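Local coordinates for anopheles Plasmodium-responsive Leucine-rich repeat protein 1B (Anopheles gambiae, PDB 4XGO) that probably takes part in the mosquito's response to Plasmodium through its leucine-rich repeats and association with the repeat protein LRIM1, at residues N190-T195 / S210-E215. Residues are numbered along the deposited sequence; the frame is centred on the assembly and turned at random.
Sequences NNLTDT and SYNQLE. With PO4 (phosphate ion), chain E.
The side-chain amide of Asn-212 is gripped at both ends. Its OD1 accepts a nearly straight bond from Leu-192 N (2.9 Å, N-H...O angle 166°), the donor tilted slightly from the amide plane, while ND2 donates to the carbonyls of Leu-187 and Leu-209, which fixes the flip of the buried group. With chi1 at -85°, CG is anti to its own carbonyl carbon and the amide lies alongside Leu-192, pointing the same way, with OD1 3.3 Å from Leu-192 CB. Backbone bonds flank this anchor: Asn-190 N donates to Tyr-211 O (3.1 Å), and Gln-213 N to Leu-192 O (2.9 Å). Asn-190 and Asn-212 are the equivalent asparagines of successive leucine-rich repeats, following strands 184-186 and 206-208 in the solenoid; Asn-190 OD1 likewise reaches back to Ile-171 N while its ND2 donates to the carbonyls of Leu-187 and Ala-166, and Asn-236 OD1 receives Leu-214 N. Leu-192 and Leu-214 are the matching buried leucines, and CD2 of Leu-214 packs against the 193-194 peptide, 3.6 Å from Thr-193 C, and against Thr-195 CG2. Gln-213 OE1 lies 3.3 Å from Asn-191 CB. One water bridges Thr-193 O and Glu-215 N. A phosphate, probably from the crystallisation liquor, accepts bonds from Thr-195 N at O4 (2.9 Å) and from Thr-195 OG1 at O2, with Thr-218 OG1 as a further partner; Thr-195 OG1 is also hydrogen-bonded to His-221 ND1.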
loop_
_atom_site.group_PDB
_atom_site.type_symbol
_atom_site.label_atom_id
_atom_site.label_comp_id
_atom_site.label_asym_id
_atom_site.label_seq_id
_atom_site.Cartn_x
_atom_site.Cartn_y
_atom_site.Cartn_z
ATOM N N ASN A 190 17.245 10.762 7.295
ATOM C CA ASN A 190 17.922 10.078 8.369
ATOM C C ASN A 190 18.230 11.066 9.488
ATOM O O ASN A 190 17.625 12.145 9.528
ATOM C CB ASN A 190 19.162 9.348 7.849
ATOM C CG ASN A 190 18.820 7.955 7.350
ATOM O OD1 ASN A 190 18.331 7.124 8.122
ATOM N ND2 ASN A 190 18.994 7.718 6.054
ATOM N N ASN A 191 19.150 10.695 10.371
ATOM C CA ASN A 191 19.492 11.536 11.528
ATOM C C ASN A 191 20.978 11.885 11.610
ATOM O O ASN A 191 21.572 11.970 12.705
ATOM C CB ASN A 191 18.994 10.823 12.767
ATOM C CG ASN A 191 17.483 10.901 12.898
ATOM O OD1 ASN A 191 16.933 11.878 13.428
ATOM N ND2 ASN A 191 16.803 9.913 12.401
ATOM N N LEU A 192 21.583 12.114 10.452
ATOM C CA LEU A 192 23.000 12.420 10.371
ATOM C C LEU A 192 23.268 13.829 10.883
ATOM O O LEU A 192 22.514 14.749 10.571
ATOM C CB LEU A 192 23.532 12.269 8.949
ATOM C CG LEU A 192 23.570 10.816 8.451
ATOM C CD1 LEU A 192 23.746 10.826 6.942
ATOM C CD2 LEU A 192 24.667 10.038 9.161
ATOM N N THR A 193 24.314 13.942 11.711
ATOM C CA THR A 193 24.825 15.230 12.170
ATOM C C THR A 193 26.289 15.462 11.780
ATOM O O THR A 193 26.858 16.526 12.082
ATOM C CB THR A 193 24.672 15.374 13.703
ATOM O OG1 THR A 193 25.332 14.290 14.347
ATOM C CG2 THR A 193 23.205 15.373 14.102
ATOM N N ASP A 194 26.919 14.494 11.127
ATOM C CA ASP A 194 28.298 14.684 10.678
ATOM C C ASP A 194 28.507 14.000 9.352
ATOM O O ASP A 194 27.686 13.157 8.946
ATOM C CB ASP A 194 29.292 14.127 11.714
ATOM C CG ASP A 194 29.609 12.651 11.480
ATOM O OD1 ASP A 194 28.675 11.819 11.511
ATOM O OD2 ASP A 194 30.788 12.333 11.205
ATOM N N THR A 195 29.616 14.342 8.699
ATOM C CA THR A 195 29.972 13.785 7.401
ATOM C C THR A 195 31.426 13.314 7.310
ATOM O O THR A 195 31.931 13.114 6.209
ATOM C CB THR A 195 29.740 14.797 6.248
ATOM O OG1 THR A 195 30.706 15.858 6.312
ATOM C CG2 THR A 195 28.325 15.358 6.270
ATOM N N SER A 210 19.927 14.804 1.965
ATOM C CA SER A 210 18.819 15.694 2.255
ATOM C C SER A 210 17.982 15.130 3.403
ATOM O O SER A 210 18.019 13.926 3.675
ATOM C CB SER A 210 17.965 15.971 1.010
ATOM O OG SER A 210 17.105 14.894 0.694
ATOM N N TYR A 211 17.267 16.022 4.101
ATOM C CA TYR A 211 16.400 15.644 5.233
ATOM C C TYR A 211 17.207 14.880 6.289
ATOM O O TYR A 211 16.839 13.790 6.727
ATOM C CB TYR A 211 15.167 14.846 4.767
ATOM C CG TYR A 211 14.187 15.628 3.925
ATOM C CD1 TYR A 211 14.285 15.643 2.535
ATOM C CD2 TYR A 211 13.139 16.325 4.524
ATOM C CE1 TYR A 211 13.376 16.350 1.763
ATOM C CE2 TYR A 211 12.233 17.037 3.769
ATOM C CZ TYR A 211 12.353 17.041 2.397
ATOM O OH TYR A 211 11.451 17.754 1.659
ATOM N N ASN A 212 18.338 15.464 6.689
ATOM C CA ASN A 212 19.093 14.985 7.837
ATOM C C ASN A 212 19.180 16.148 8.848
ATOM O O ASN A 212 18.372 17.064 8.783
ATOM C CB ASN A 212 20.453 14.455 7.412
ATOM C CG ASN A 212 20.375 12.997 6.958
ATOM O OD1 ASN A 212 20.426 12.085 7.774
ATOM N ND2 ASN A 212 20.207 12.792 5.662
ATOM N N GLN A 213 20.117 16.094 9.761
ATOM C CA GLN A 213 20.199 17.141 10.805
ATOM C C GLN A 213 21.559 17.813 10.778
ATOM O O GLN A 213 22.127 18.180 11.830
ATOM C CB GLN A 213 19.915 16.511 12.150
ATOM C CG GLN A 213 18.473 16.033 12.262
ATOM C CD GLN A 213 18.321 14.788 13.091
ATOM O OE1 GLN A 213 19.300 14.098 13.392
ATOM N NE2 GLN A 213 17.078 14.470 13.462
ATOM N N LEU A 214 22.062 18.035 9.572
ATOM C CA LEU A 214 23.385 18.639 9.398
ATOM C C LEU A 214 23.272 20.136 9.655
ATOM O O LEU A 214 22.395 20.802 9.097
ATOM C CB LEU A 214 23.931 18.400 7.996
ATOM C CG LEU A 214 24.200 16.923 7.637
ATOM C CD1 LEU A 214 24.472 16.778 6.148
ATOM C CD2 LEU A 214 25.362 16.350 8.412
ATOM N N GLU A 215 24.146 20.649 10.511
ATOM C CA GLU A 215 24.217 22.109 10.733
ATOM C C GLU A 215 25.431 22.729 10.043
ATOM O O GLU A 215 25.421 23.930 9.710
ATOM C CB GLU A 215 24.212 22.445 12.226
ATOM C CG GLU A 215 24.183 23.951 12.455
ATOM C CD GLU A 215 24.035 24.356 13.896
ATOM O OE1 GLU A 215 23.876 23.454 14.760
ATOM O OE2 GLU A 215 24.090 25.592 14.141
HETATM P P PO4 E . 30.263 18.001 9.067
HETATM O O1 PO4 E . 30.916 19.218 9.718
HETATM O O2 PO4 E . 30.527 18.018 7.585
HETATM O O3 PO4 E . 28.779 18.058 9.377
HETATM O O4 PO4 E . 30.854 16.733 9.661
HETATM O O HOH W 1 26.075 19.220 12.001
#